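Local coordinates for extracellular solute-binding protein, family 1 (Bifidobacterium longum subsp. infantis, PDB 6FTH) that probably binds human milk oligosaccharides outside the cell and delivers them to an ABC transporter for uptake, at residues A139-Q153 and W329-S342. Numbering follows the deposited sequence.
Sequences ALPSSRGKSYSGTGQ and WDGSSAEFEADRFS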
loop_
_atom_site.group_PDB
_atom_site.type_symbol
_atom_site.label_atom_id
_atom_site.label_comp_id
_atom_site.label_asym_id
_atom_site.label_seq_id
_atom_site.Cartn_x
_atom_site.Cartn_y
_atom_site.Cartn_z
ATOM N N ALA A 139 -5.906 18.012 3.644
ATOM C CA ALA A 139 -4.768 17.200 4.037
ATOM C C ALA A 139 -3.701 17.354 2.971
ATOM O O ALA A 139 -4.018 17.516 1.787
ATOM C CB ALA A 139 -5.146 15.722 4.132
ATOM N N LEU A 140 -2.446 17.351 3.401
ATOM C CA LEU A 140 -1.366 17.268 2.432
ATOM C C LEU A 140 -0.907 15.826 2.281
ATOM O O LEU A 140 -0.884 15.073 3.262
ATOM C CB LEU A 140 -0.143 18.087 2.864
ATOM C CG LEU A 140 -0.363 19.579 3.126
ATOM C CD1 LEU A 140 0.941 20.277 3.473
ATOM C CD2 LEU A 140 -0.986 20.249 1.899
ATOM N N PRO A 141 -0.539 15.419 1.077
ATOM C CA PRO A 141 0.059 14.098 0.891
ATOM C C PRO A 141 1.561 14.129 1.152
ATOM O O PRO A 141 2.162 15.184 1.349
ATOM C CB PRO A 141 -0.208 13.836 -0.595
ATOM C CG PRO A 141 -0.095 15.197 -1.210
ATOM C CD PRO A 141 -0.613 16.171 -0.193
ATOM N N SER A 142 2.163 12.939 1.128
ATOM C CA SER A 142 3.617 12.798 1.103
ATOM C C SER A 142 4.031 11.983 -0.115
ATOM O O SER A 142 3.214 11.267 -0.707
ATOM C CB SER A 142 4.117 12.052 2.350
ATOM O OG SER A 142 3.483 10.769 2.448
ATOM N N SER A 143 5.321 12.083 -0.470
ATOM C CA SER A 143 5.937 11.220 -1.478
ATOM C C SER A 143 7.294 10.756 -0.988
ATOM O O SER A 143 8.165 11.585 -0.714
ATOM C CB SER A 143 6.124 11.957 -2.807
ATOM O OG SER A 143 7.105 11.312 -3.608
ATOM N N ARG A 144 7.495 9.442 -0.913
ATOM C CA ARG A 144 8.810 8.889 -0.616
ATOM C C ARG A 144 9.659 8.679 -1.858
ATOM O O ARG A 144 10.743 8.084 -1.774
ATOM C CB ARG A 144 8.733 7.606 0.234
ATOM C CG ARG A 144 7.812 6.519 -0.265
ATOM C CD ARG A 144 7.988 5.231 0.562
ATOM N NE ARG A 144 6.886 4.314 0.334
ATOM C CZ ARG A 144 6.721 3.169 0.980
ATOM N NH1 ARG A 144 7.628 2.764 1.858
ATOM N NH2 ARG A 144 5.647 2.422 0.742
ATOM N N GLY A 145 9.199 9.157 -3.010
ATOM C CA GLY A 145 10.086 9.323 -4.144
ATOM C C GLY A 145 9.971 8.233 -5.185
ATOM O O GLY A 145 9.296 7.217 -5.021
ATOM N N LYS A 146 10.726 8.455 -6.257
ATOM C CA LYS A 146 10.544 7.679 -7.485
ATOM C C LYS A 146 10.943 6.209 -7.359
ATOM O O LYS A 146 10.518 5.399 -8.181
ATOM C CB LYS A 146 11.279 8.356 -8.631
ATOM C CG LYS A 146 12.800 8.410 -8.471
ATOM C CD LYS A 146 13.475 9.183 -9.615
ATOM C CE LYS A 146 14.983 9.180 -9.541
ATOM N NZ LYS A 146 15.557 9.968 -8.441
ATOM N N SER A 147 11.748 5.816 -6.374
ATOM C CA SER A 147 11.982 4.383 -6.230
ATOM C C SER A 147 10.746 3.623 -5.810
ATOM O O SER A 147 10.736 2.387 -5.902
ATOM C CB SER A 147 13.097 4.091 -5.223
ATOM O OG SER A 147 14.361 4.389 -5.798
ATOM N N TYR A 148 9.718 4.323 -5.324
ATOM C CA TYR A 148 8.493 3.728 -4.816
ATOM C C TYR A 148 7.293 3.958 -5.730
ATOM O O TYR A 148 6.153 3.722 -5.317
ATOM C CB TYR A 148 8.219 4.246 -3.407
ATOM C CG TYR A 148 9.310 3.975 -2.401
ATOM C CD1 TYR A 148 9.289 2.820 -1.635
ATOM C CD2 TYR A 148 10.317 4.907 -2.173
ATOM C CE1 TYR A 148 10.257 2.575 -0.670
ATOM C CE2 TYR A 148 11.284 4.677 -1.236
ATOM C CZ TYR A 148 11.242 3.497 -0.483
ATOM O OH TYR A 148 12.182 3.236 0.486
ATOM N N SER A 149 7.523 4.389 -6.967
ATOM C CA SER A 149 6.412 4.667 -7.858
ATOM C C SER A 149 5.713 3.418 -8.370
ATOM O O SER A 149 4.574 3.536 -8.846
ATOM C CB SER A 149 6.866 5.487 -9.053
ATOM O OG SER A 149 7.880 4.821 -9.776
ATOM N N GLY A 150 6.356 2.249 -8.300
ATOM C CA GLY A 150 5.742 0.994 -8.705
ATOM C C GLY A 150 4.854 0.417 -7.625
ATOM O O GLY A 150 4.657 1.007 -6.564
ATOM N N THR A 151 4.309 -0.769 -7.910
ATOM C CA THR A 151 3.404 -1.416 -6.977
ATOM C C THR A 151 4.143 -2.034 -5.783
ATOM O O THR A 151 5.332 -2.361 -5.838
ATOM C CB THR A 151 2.490 -2.432 -7.661
ATOM O OG1 THR A 151 1.642 -3.000 -6.662
ATOM C CG2 THR A 151 3.278 -3.514 -8.369
ATOM N N GLY A 152 3.407 -2.197 -4.696
ATOM C CA GLY A 152 3.881 -2.964 -3.561
ATOM C C GLY A 152 3.663 -4.453 -3.665
ATOM O O GLY A 152 4.116 -5.217 -2.798
ATOM N N GLN A 153 2.975 -4.898 -4.719
ATOM C CA GLN A 153 2.529 -6.271 -4.865
ATOM C C GLN A 153 3.428 -7.010 -5.857
ATOM O O GLN A 153 3.697 -6.496 -6.948
ATOM C CB GLN A 153 1.102 -6.270 -5.414
ATOM C CG GLN A 153 0.170 -5.318 -4.724
ATOM C CD GLN A 153 0.082 -5.561 -3.242
ATOM O OE1 GLN A 153 0.059 -6.706 -2.789
ATOM N NE2 GLN A 153 0.006 -4.482 -2.478
ATOM N N TRP A 329 -0.659 -6.688 -14.481
ATOM C CA TRP A 329 -0.210 -6.824 -13.108
ATOM C C TRP A 329 -0.752 -5.623 -12.336
ATOM O O TRP A 329 -1.186 -4.631 -12.922
ATOM C CB TRP A 329 1.320 -7.010 -12.984
ATOM C CG TRP A 329 1.732 -7.259 -11.577
ATOM C CD1 TRP A 329 2.483 -6.436 -10.776
ATOM C CD2 TRP A 329 1.374 -8.386 -10.773
ATOM N NE1 TRP A 329 2.604 -6.977 -9.530
ATOM C CE2 TRP A 329 1.938 -8.179 -9.499
ATOM C CE3 TRP A 329 0.609 -9.534 -10.999
ATOM C CZ2 TRP A 329 1.765 -9.077 -8.465
ATOM C CZ3 TRP A 329 0.440 -10.427 -9.957
ATOM C CH2 TRP A 329 1.009 -10.192 -8.720
ATOM N N ASP A 330 -0.754 -5.749 -11.011
ATOM C CA ASP A 330 -1.300 -4.732 -10.116
ATOM C C ASP A 330 -0.774 -3.351 -10.475
ATOM O O ASP A 330 0.424 -3.160 -10.670
ATOM C CB ASP A 330 -0.903 -5.115 -8.676
ATOM C CG ASP A 330 -1.496 -4.209 -7.632
ATOM O OD1 ASP A 330 -0.925 -3.110 -7.400
ATOM O OD2 ASP A 330 -2.533 -4.627 -7.036
ATOM N N GLY A 331 -1.683 -2.380 -10.500
ATOM C CA GLY A 331 -1.359 -1.050 -10.957
ATOM C C GLY A 331 -1.098 -0.036 -9.869
ATOM O O GLY A 331 -1.090 1.168 -10.153
ATOM N N SER A 332 -0.914 -0.475 -8.631
ATOM C CA SER A 332 -0.731 0.458 -7.545
ATOM C C SER A 332 0.617 1.175 -7.635
ATOM O O SER A 332 1.516 0.832 -8.410
ATOM C CB SER A 332 -0.734 -0.275 -6.201
ATOM O OG SER A 332 -1.880 -1.078 -5.974
ATOM N N SER A 333 0.736 2.172 -6.761
ATOM C CA SER A 333 1.943 2.938 -6.527
ATOM C C SER A 333 2.195 2.991 -5.034
ATOM O O SER A 333 1.276 3.263 -4.260
ATOM C CB SER A 333 1.774 4.363 -7.054
ATOM O OG SER A 333 2.784 5.223 -6.521
ATOM N N ALA A 334 3.436 2.732 -4.640
ATOM C CA ALA A 334 3.825 2.818 -3.246
ATOM C C ALA A 334 4.341 4.200 -2.868
ATOM O O ALA A 334 4.886 4.368 -1.770
ATOM C CB ALA A 334 4.908 1.786 -2.956
ATOM N N GLU A 335 4.168 5.199 -3.721
ATOM C CA GLU A 335 4.907 6.440 -3.520
ATOM C C GLU A 335 4.211 7.415 -2.562
ATOM O O GLU A 335 4.884 8.018 -1.710
ATOM C CB GLU A 335 5.151 7.122 -4.875
ATOM C CG GLU A 335 6.032 8.368 -4.766
ATOM C CD GLU A 335 6.301 9.062 -6.053
ATOM O OE1 GLU A 335 6.025 8.504 -7.139
ATOM O OE2 GLU A 335 6.801 10.197 -5.966
ATOM N N PHE A 336 2.886 7.583 -2.675
ATOM C CA PHE A 336 2.138 8.638 -2.001
ATOM C C PHE A 336 1.290 8.112 -0.849
ATOM O O PHE A 336 0.753 7.005 -0.889
ATOM C CB PHE A 336 1.159 9.328 -2.957
ATOM C CG PHE A 336 1.795 9.936 -4.176
ATOM C CD1 PHE A 336 2.958 10.670 -4.096
ATOM C CD2 PHE A 336 1.216 9.775 -5.413
ATOM C CE1 PHE A 336 3.534 11.234 -5.240
ATOM C CE2 PHE A 336 1.797 10.331 -6.548
ATOM C CZ PHE A 336 2.962 11.038 -6.458
ATOM N N GLU A 337 1.126 8.968 0.162
ATOM C CA GLU A 337 0.183 8.765 1.251
ATOM C C GLU A 337 -0.609 10.052 1.416
ATOM O O GLU A 337 -0.100 11.145 1.167
ATOM C CB GLU A 337 0.912 8.398 2.564
ATOM C CG GLU A 337 1.686 7.080 2.497
ATOM C CD GLU A 337 0.769 5.852 2.419
ATOM O OE1 GLU A 337 -0.399 5.916 2.867
ATOM O OE2 GLU A 337 1.234 4.818 1.902
ATOM N N ALA A 338 -1.870 9.922 1.834
ATOM C CA ALA A 338 -2.823 11.025 1.739
ATOM C C ALA A 338 -3.155 11.712 3.059
ATOM O O ALA A 338 -4.006 12.604 3.064
ATOM C CB ALA A 338 -4.122 10.513 1.131
ATOM N N ASP A 339 -2.503 11.347 4.161
ATOM C CA ASP A 339 -2.922 11.761 5.495
ATOM C C ASP A 339 -1.822 12.496 6.255
ATOM O O ASP A 339 -1.679 12.328 7.462
ATOM C CB ASP A 339 -3.361 10.544 6.308
ATOM C CG ASP A 339 -2.217 9.605 6.635
ATOM O OD1 ASP A 339 -1.282 9.445 5.819
ATOM O OD2 ASP A 339 -2.238 8.997 7.717
ATOM N N ARG A 340 -1.047 13.341 5.599
ATOM C CA ARG A 340 0.242 13.716 6.173
ATOM C C ARG A 340 0.350 15.134 6.736
ATOM O O ARG A 340 1.377 15.466 7.336
ATOM C CB ARG A 340 1.354 13.363 5.185
ATOM C CG ARG A 340 1.375 11.867 4.883
ATOM C CD ARG A 340 1.798 11.079 6.121
ATOM N NE ARG A 340 1.572 9.639 6.053
ATOM C CZ ARG A 340 2.481 8.754 5.663
ATOM N NH1 ARG A 340 3.685 9.134 5.216
ATOM N NH2 ARG A 340 2.174 7.454 5.692
ATOM N N PHE A 341 -0.667 15.972 6.599
ATOM C CA PHE A 341 -0.665 17.263 7.286
ATOM C C PHE A 341 -2.052 17.870 7.252
ATOM O O PHE A 341 -2.604 18.093 6.166
ATOM C CB PHE A 341 0.309 18.238 6.602
ATOM C CG PHE A 341 0.475 19.559 7.326
ATOM C CD1 PHE A 341 -0.479 20.566 7.213
ATOM C CD2 PHE A 341 1.597 19.796 8.109
ATOM C CE1 PHE A 341 -0.323 21.779 7.878
ATOM C CE2 PHE A 341 1.752 21.007 8.786
ATOM C CZ PHE A 341 0.779 21.986 8.679
ATOM N N SER A 342 -2.627 18.168 8.414
ATOM C CA SER A 342 -3.880 18.905 8.465
ATOM C C SER A 342 -3.784 19.969 9.549
ATOM O O SER A 342 -3.151 19.744 10.583
ATOM C CB SER A 342 -5.083 17.990 8.751
ATOM O OG SER A 342 -5.355 17.095 7.674
HETATM O O HOH W 1 4.800 8.885 1.074
#
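Arg144 reaches across to the backbone of Ala334, its NE (2.9 Å) and NH2 (3.3 Å) both donating side-on to Ala334 O, which lies in the guanidinium plane. The chain, extended from CG to NE, lays CD over the centre of the Tyr148 ring, while Tyr148 CD1 sits over one guanidinium face near its rim. With an alanine here, Ala334 O would lose both donors and the Tyr148 ring would probably be freer to shift. Beside it, Ser143 OG, turned away from the backbone N (chi1 160°), donates to the anti lone pair of Glu335 OE2 at 2.6 Å; the straight Glu335 chain suits this reach, and OE2 also forms a salt bridge with Lys123. Ser142 and Glu337 form an antiparallel hydrogen-bonded pair, and a water links Ser142 OG to Glu335 O. Further along, a classic beta bulge sets Arg340 and Phe341 opposite Leu140, whose O takes the Arg340 N-H. At the other end, aspartate suits its place because one carboxylate oxygen, Asp330 OD1, can take three donors: Thr151 OG1 (2.7 Å) from above the carboxylate plane, Ser332 OG, and Ser332 N, which closes an Asx turn. Trp329 suits by its long reach, bringing NE1 to Gln153 O at 2.8 Å, in the indole plane. The paired segments run between the two lobes, consistent with hinge segments of a periplasmic-binding-protein fold: helices 114-122 and 124-130 pack on Pro141, helix 423-432 covers Tyr148 and Ala334, and strand 339-343 joins the sheet beside strand 86-88.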